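Local coordinates for Galactose/lactose metabolism regulatory protein GAL80 (Kluyveromyces lactis, PDB 3E1K) that represses the lactose and galactose metabolic genes, apparently by blocking the transcriptional activator LAC9 when no inducing sugar is present, at residues 154-159 and 316-321; 302-307 and 320-325. All blocks are in the same frame, centred on the assembly; numbering follows the deposited sequence.

Interaction 1: residues 154-159 and 316-321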
loop_
_atom_site.group_PDB
_atom_site.type_symbol
_atom_site.label_atom_id
_atom_site.label_comp_id
_atom_site.label_asym_id
_atom_site.label_seq_id
_atom_site.Cartn_x
_atom_site.Cartn_y
_atom_site.Cartn_z
ATOM N N ARG A 154 -3.519 21.470 -2.999
ATOM C CA ARG A 154 -4.758 21.753 -3.727
ATOM C C ARG A 154 -4.742 22.466 -5.049
ATOM O O ARG A 154 -5.649 22.234 -5.851
ATOM C CB ARG A 154 -5.867 22.397 -2.895
ATOM C CG ARG A 154 -6.142 21.697 -1.605
ATOM C CD ARG A 154 -6.915 22.521 -0.653
ATOM N NE ARG A 154 -7.219 21.708 0.523
ATOM C CZ ARG A 154 -8.409 21.741 1.068
ATOM N NH1 ARG A 154 -9.301 22.547 0.480
ATOM N NH2 ARG A 154 -8.750 21.006 2.110
ATOM N N LYS A 155 -3.799 23.369 -5.292
ATOM C CA LYS A 155 -3.913 24.074 -6.558
ATOM C C LYS A 155 -3.244 23.481 -7.802
ATOM O O LYS A 155 -3.354 23.997 -8.920
ATOM C CB LYS A 155 -3.616 25.556 -6.416
ATOM C CG LYS A 155 -4.653 26.333 -5.613
ATOM C CD LYS A 155 -5.764 26.828 -6.481
ATOM C CE LYS A 155 -6.881 27.130 -5.562
ATOM N NZ LYS A 155 -8.071 27.452 -6.371
ATOM N N SER A 156 -2.462 22.385 -7.630
ATOM C CA SER A 156 -1.668 21.714 -8.645
ATOM C C SER A 156 -2.412 21.289 -9.883
ATOM O O SER A 156 -3.413 20.577 -9.773
ATOM C CB SER A 156 -0.957 20.456 -8.124
ATOM O OG SER A 156 -1.093 19.552 -9.155
ATOM N N PRO A 157 -1.979 21.760 -11.045
ATOM C CA PRO A 157 -2.730 21.322 -12.218
ATOM C C PRO A 157 -3.014 19.807 -12.076
ATOM O O PRO A 157 -4.164 19.356 -12.278
ATOM C CB PRO A 157 -1.813 21.616 -13.398
ATOM C CG PRO A 157 -0.948 22.757 -12.908
ATOM C CD PRO A 157 -0.847 22.642 -11.397
ATOM N N TYR A 158 -2.046 18.991 -11.654
ATOM C CA TYR A 158 -2.286 17.542 -11.521
ATOM C C TYR A 158 -3.432 17.175 -10.558
ATOM O O TYR A 158 -4.174 16.242 -10.790
ATOM C CB TYR A 158 -0.977 16.809 -11.170
ATOM C CG TYR A 158 0.044 17.335 -12.079
ATOM C CD1 TYR A 158 0.875 18.351 -11.670
ATOM C CD2 TYR A 158 0.037 16.976 -13.430
ATOM C CE1 TYR A 158 1.791 18.919 -12.534
ATOM C CE2 TYR A 158 0.923 17.592 -14.347
ATOM C CZ TYR A 158 1.806 18.576 -13.863
ATOM O OH TYR A 158 2.760 19.184 -14.623
ATOM N N ILE A 159 -3.574 17.930 -9.475
ATOM C CA ILE A 159 -4.588 17.569 -8.551
ATOM C C ILE A 159 -5.921 17.999 -9.135
ATOM O O ILE A 159 -6.736 17.118 -9.462
ATOM C CB ILE A 159 -4.474 18.444 -7.340
ATOM C CG1 ILE A 159 -3.092 18.425 -6.711
ATOM C CG2 ILE A 159 -5.709 18.219 -6.481
ATOM C CD1 ILE A 159 -2.720 17.028 -6.503
ATOM N N SER A 316 5.919 19.573 -6.274
ATOM C CA SER A 316 6.141 18.879 -7.560
ATOM C C SER A 316 5.284 18.991 -8.801
ATOM O O SER A 316 4.060 19.226 -8.764
ATOM C CB SER A 316 6.581 17.437 -7.405
ATOM O OG SER A 316 7.890 17.405 -6.859
ATOM N N ASN A 317 6.022 18.821 -9.893
ATOM C CA ASN A 317 5.422 18.955 -11.204
ATOM C C ASN A 317 5.388 17.466 -11.408
ATOM O O ASN A 317 6.446 16.807 -11.330
ATOM C CB ASN A 317 6.412 19.567 -12.198
ATOM C CG ASN A 317 5.876 19.661 -13.639
ATOM O OD1 ASN A 317 4.737 20.069 -13.867
ATOM N ND2 ASN A 317 6.704 19.296 -14.605
ATOM N N LEU A 318 4.158 16.954 -11.552
ATOM C CA LEU A 318 3.963 15.530 -11.775
ATOM C C LEU A 318 3.405 15.277 -13.183
ATOM O O LEU A 318 3.380 16.158 -14.060
ATOM C CB LEU A 318 3.057 14.915 -10.730
ATOM C CG LEU A 318 2.983 15.876 -9.555
ATOM C CD1 LEU A 318 1.498 16.193 -9.188
ATOM C CD2 LEU A 318 3.838 15.552 -8.318
ATOM N N VAL A 319 2.871 14.070 -13.321
ATOM C CA VAL A 319 2.263 13.661 -14.567
ATOM C C VAL A 319 1.041 12.848 -14.278
ATOM O O VAL A 319 1.001 12.012 -13.401
ATOM C CB VAL A 319 3.198 12.709 -15.191
ATOM C CG1 VAL A 319 2.520 12.056 -16.369
ATOM C CG2 VAL A 319 4.346 13.513 -15.681
ATOM N N LEU A 320 0.026 13.063 -15.081
ATOM C CA LEU A 320 -1.185 12.345 -14.829
ATOM C C LEU A 320 -1.727 11.509 -15.955
ATOM O O LEU A 320 -2.106 11.996 -17.007
ATOM C CB LEU A 320 -2.289 13.288 -14.427
ATOM C CG LEU A 320 -3.507 12.466 -14.045
ATOM C CD1 LEU A 320 -3.531 12.552 -12.527
ATOM C CD2 LEU A 320 -4.550 13.493 -14.541
ATOM N N TYR A 321 -1.859 10.237 -15.620
ATOM C CA TYR A 321 -2.351 9.318 -16.598
ATOM C C TYR A 321 -3.713 8.989 -16.112
ATOM O O TYR A 321 -3.954 8.648 -14.955
ATOM C CB TYR A 321 -1.585 7.998 -16.535
ATOM C CG TYR A 321 -0.090 8.178 -16.740
ATOM C CD1 TYR A 321 0.809 8.190 -15.659
ATOM C CD2 TYR A 321 0.430 8.292 -18.029
ATOM C CE1 TYR A 321 2.164 8.283 -15.858
ATOM C CE2 TYR A 321 1.787 8.394 -18.246
ATOM C CZ TYR A 321 2.643 8.409 -17.160
ATOM O OH TYR A 321 3.993 8.570 -17.338
#

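Interaction 2: residues 302-307 and 320-325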
loop_
_atom_site.group_PDB
_atom_site.type_symbol
_atom_site.label_atom_id
_atom_site.label_comp_id
_atom_site.label_asym_id
_atom_site.label_seq_id
_atom_site.Cartn_x
_atom_site.Cartn_y
_atom_site.Cartn_z
ATOM N N GLY A 302 -13.078 3.543 -14.958
ATOM C CA GLY A 302 -11.676 3.792 -15.315
ATOM C C GLY A 302 -10.581 3.832 -14.247
ATOM O O GLY A 302 -10.796 3.490 -13.108
ATOM N N ASP A 303 -9.384 4.270 -14.659
ATOM C CA ASP A 303 -8.252 4.405 -13.731
ATOM C C ASP A 303 -7.590 5.779 -13.882
ATOM O O ASP A 303 -7.594 6.356 -14.960
ATOM C CB ASP A 303 -7.178 3.367 -14.066
ATOM C CG ASP A 303 -7.202 2.169 -13.153
ATOM O OD1 ASP A 303 -6.462 2.179 -12.163
ATOM O OD2 ASP A 303 -7.919 1.195 -13.502
ATOM N N LEU A 304 -6.971 6.264 -12.811
ATOM C CA LEU A 304 -6.255 7.535 -12.779
ATOM C C LEU A 304 -4.947 7.399 -11.955
ATOM O O LEU A 304 -5.016 7.144 -10.763
ATOM C CB LEU A 304 -7.186 8.466 -12.008
ATOM C CG LEU A 304 -7.675 9.792 -12.566
ATOM C CD1 LEU A 304 -7.942 10.790 -11.409
ATOM C CD2 LEU A 304 -6.633 10.282 -13.567
ATOM N N LYS A 305 -3.787 7.600 -12.539
ATOM C CA LYS A 305 -2.574 7.485 -11.753
ATOM C C LYS A 305 -1.755 8.783 -11.883
ATOM O O LYS A 305 -1.584 9.340 -12.960
ATOM C CB LYS A 305 -1.771 6.266 -12.202
ATOM C CG LYS A 305 -0.951 5.576 -11.142
ATOM C CD LYS A 305 -0.537 4.230 -11.709
ATOM C CE LYS A 305 0.977 3.967 -11.572
ATOM N NZ LYS A 305 1.613 4.090 -12.946
ATOM N N ILE A 306 -1.267 9.245 -10.733
ATOM C CA ILE A 306 -0.386 10.406 -10.643
ATOM C C ILE A 306 0.967 9.967 -10.090
ATOM O O ILE A 306 1.040 9.202 -9.098
ATOM C CB ILE A 306 -0.869 11.368 -9.624
ATOM C CG1 ILE A 306 -2.396 11.379 -9.687
ATOM C CG2 ILE A 306 0.039 12.542 -9.644
ATOM C CD1 ILE A 306 -3.109 12.516 -8.846
ATOM N N GLU A 307 2.033 10.395 -10.759
ATOM C CA GLU A 307 3.359 9.894 -10.415
ATOM C C GLU A 307 4.466 10.940 -10.389
ATOM O O GLU A 307 4.513 11.704 -11.358
ATOM C CB GLU A 307 3.747 8.877 -11.498
ATOM C CG GLU A 307 3.005 7.540 -11.463
ATOM C CD GLU A 307 3.458 6.574 -12.520
ATOM O OE1 GLU A 307 3.922 7.143 -13.493
ATOM O OE2 GLU A 307 3.416 5.302 -12.427
ATOM N N LEU A 320 0.026 13.063 -15.081
ATOM C CA LEU A 320 -1.185 12.345 -14.829
ATOM C C LEU A 320 -1.727 11.509 -15.955
ATOM O O LEU A 320 -2.106 11.996 -17.007
ATOM C CB LEU A 320 -2.289 13.288 -14.427
ATOM C CG LEU A 320 -3.507 12.466 -14.045
ATOM C CD1 LEU A 320 -3.531 12.552 -12.527
ATOM C CD2 LEU A 320 -4.550 13.493 -14.541
ATOM N N TYR A 321 -1.859 10.237 -15.620
ATOM C CA TYR A 321 -2.351 9.318 -16.598
ATOM C C TYR A 321 -3.713 8.989 -16.112
ATOM O O TYR A 321 -3.954 8.648 -14.955
ATOM C CB TYR A 321 -1.585 7.998 -16.535
ATOM C CG TYR A 321 -0.090 8.178 -16.740
ATOM C CD1 TYR A 321 0.809 8.190 -15.659
ATOM C CD2 TYR A 321 0.430 8.292 -18.029
ATOM C CE1 TYR A 321 2.164 8.283 -15.858
ATOM C CE2 TYR A 321 1.787 8.394 -18.246
ATOM C CZ TYR A 321 2.643 8.409 -17.160
ATOM O OH TYR A 321 3.993 8.570 -17.338
ATOM N N PHE A 322 -4.610 9.030 -17.068
ATOM C CA PHE A 322 -5.904 8.586 -16.671
ATOM C C PHE A 322 -6.373 7.675 -17.788
ATOM O O PHE A 322 -5.971 7.787 -18.922
ATOM C CB PHE A 322 -6.769 9.811 -16.554
ATOM C CG PHE A 322 -8.144 9.626 -17.116
ATOM C CD1 PHE A 322 -9.260 9.336 -16.329
ATOM C CD2 PHE A 322 -8.329 9.758 -18.479
ATOM C CE1 PHE A 322 -10.529 9.186 -16.863
ATOM C CE2 PHE A 322 -9.585 9.571 -19.028
ATOM C CZ PHE A 322 -10.687 9.299 -18.232
ATOM N N TYR A 323 -7.385 6.883 -17.505
ATOM C CA TYR A 323 -7.989 6.085 -18.541
ATOM C C TYR A 323 -9.445 5.766 -18.192
ATOM O O TYR A 323 -9.753 5.283 -17.118
ATOM C CB TYR A 323 -7.212 4.804 -18.662
ATOM C CG TYR A 323 -8.079 3.812 -19.376
ATOM C CD1 TYR A 323 -8.221 3.855 -20.768
ATOM C CD2 TYR A 323 -8.775 2.847 -18.656
ATOM C CE1 TYR A 323 -9.027 2.950 -21.422
ATOM C CE2 TYR A 323 -9.578 1.939 -19.305
ATOM C CZ TYR A 323 -9.702 1.983 -20.695
ATOM O OH TYR A 323 -10.514 1.098 -21.366
ATOM N N GLY A 324 -10.353 5.921 -19.143
ATOM C CA GLY A 324 -11.719 5.592 -18.809
ATOM C C GLY A 324 -12.581 6.402 -19.782
ATOM O O GLY A 324 -12.102 6.914 -20.808
ATOM N N ILE A 325 -13.842 6.602 -19.414
ATOM C CA ILE A 325 -14.753 7.299 -20.307
ATOM C C ILE A 325 -14.712 8.805 -20.460
ATOM O O ILE A 325 -15.123 9.541 -19.537
ATOM C CB ILE A 325 -16.207 6.808 -20.144
ATOM C CG1 ILE A 325 -16.736 7.047 -18.731
ATOM C CG2 ILE A 325 -16.337 5.285 -20.407
ATOM C CD1 ILE A 325 -18.152 6.814 -18.503
#

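Interaction 1: residues 154-159 and 316-321
The aromatic ring of Y158, in the first turn of helix 157-167, lies over the chain at L318 and V319, where residues 316-321 enter a strand. One ring face is turned to the peptide joining these two, with V319 N 4.0 Å above the plane and displaced toward the rim. L318 closes the corner between ring and helix, bringing CD1 to 3.4 Å from Y158 CG, while L320, farther along the strand, puts CD1 4.1 Å from Y158 O. A flat ring suits this place because it can lie over a peptide while its CB side packs on L318 CD1. With CG beside its own backbone N (chi1 -46°), Y158 sends the ring out from the helix toward the strand.

S156 is the N-cap: its OG accepts from I159 N at 3.0 Å, a job for which a short hydroxyl side chain is well made, and this fixes the turn that carries Y158. At the far end, N317 OD1 lies near the ring plane at its edge, the amide turned 64° from the ring; its distance to the hydroxyl is doubtful, whereas Y158 OH is hydrogen-bonded to L371 N.

Packing is close round this ring. The more open side is at P157 and K155, both partly exposed: P157 packs on F369, and K155 NZ is hydrogen-bonded to S387 OG. V319 points away from the helix and is buried against an aromatic side chain of the bound Gal4p activation-domain peptide, so this corner forms part of the activator-binding surface. Helix 157-167 thus begins between helix 208-224, on which I159 packs, and the sheet, where F369 of strand 364-370 meets the Y158 ring and I306 of strand 303-308 touches L318 and L320.

Interaction 2: residues 302-307 and 320-325
Residues 303-307 and 320-323 are adjacent antiparallel strands of the large mixed sheet, the two arms of a beta hairpin, and their directions lie 174° apart. D303 with Y323 and K305 with Y321 are the hydrogen-bonded pairs. In the first, D303 N gives to Y323 O at 2.7 Å and Y323 N returns the bond to D303 O; in the second, Y321 N reaches K305 O at 2.8 Å and K305 N reaches Y321 O. L304 with F322 and I306 with L320 are non-hydrogen-bonded pairs that alternate with them.

Side chains alternate accordingly. On one face L304, I306, L320 and F322 make an apolar layer, in which L320 stands between two partners of the opposite strand: its CG is 3.8 Å from L304 CD2, and its CD1 is 3.7 Å from I306 CD1. Branched and aromatic residues fit here because helix 157-167 packs on them, A162 and L165 meeting L304.

The other face carries D303, K305, Y321 and Y323. With CG anti to its carbonyl carbon (chi1 -58°), Y321 brings its ring edge to the E307 carboxylate, which stands nearly perpendicular to it (87°), OE1 3.2 Å from Y321 CE1. With the ring cut back to an alanine here, that carboxylate is likely to lose its neighbour and a gap to open against L289 of the second subunit. Beyond D303 and Y323 the two chains come close at glycines, G302 CA lying 3.9 Å from G324 CA; a side chain on G302 would run into Y323 O.

D303 OD2 also accepts from K288 N of the second subunit, so polar groups suit this face. A sheet with helices on one face and a subunit partner on the other is consistent with the C-terminal domain of Gfo/Idh/MocA-like proteins, whose open sheet commonly carries the dimer interface.

Both contacts are largely buried and both use strand 319-323, sharing L320 and Y321. Interaction 1 joins that strand to a helix start through side chains, mostly one aromatic ring against peptide and leucines. Interaction 2 joins it to its neighbour 303-308 through backbone bonds, and only one face of that pairing is wholly apolar. L320 serves both, filling the space between helix and sheet, while Y321 takes part only in interaction 2 and turns to the second subunit. The two meet directly where V319 O probably accepts from E307 N and L318 packs on I306. Interaction 1 lies nearer the chain's centre and beside the bound peptide, interaction 2 at the dimer side.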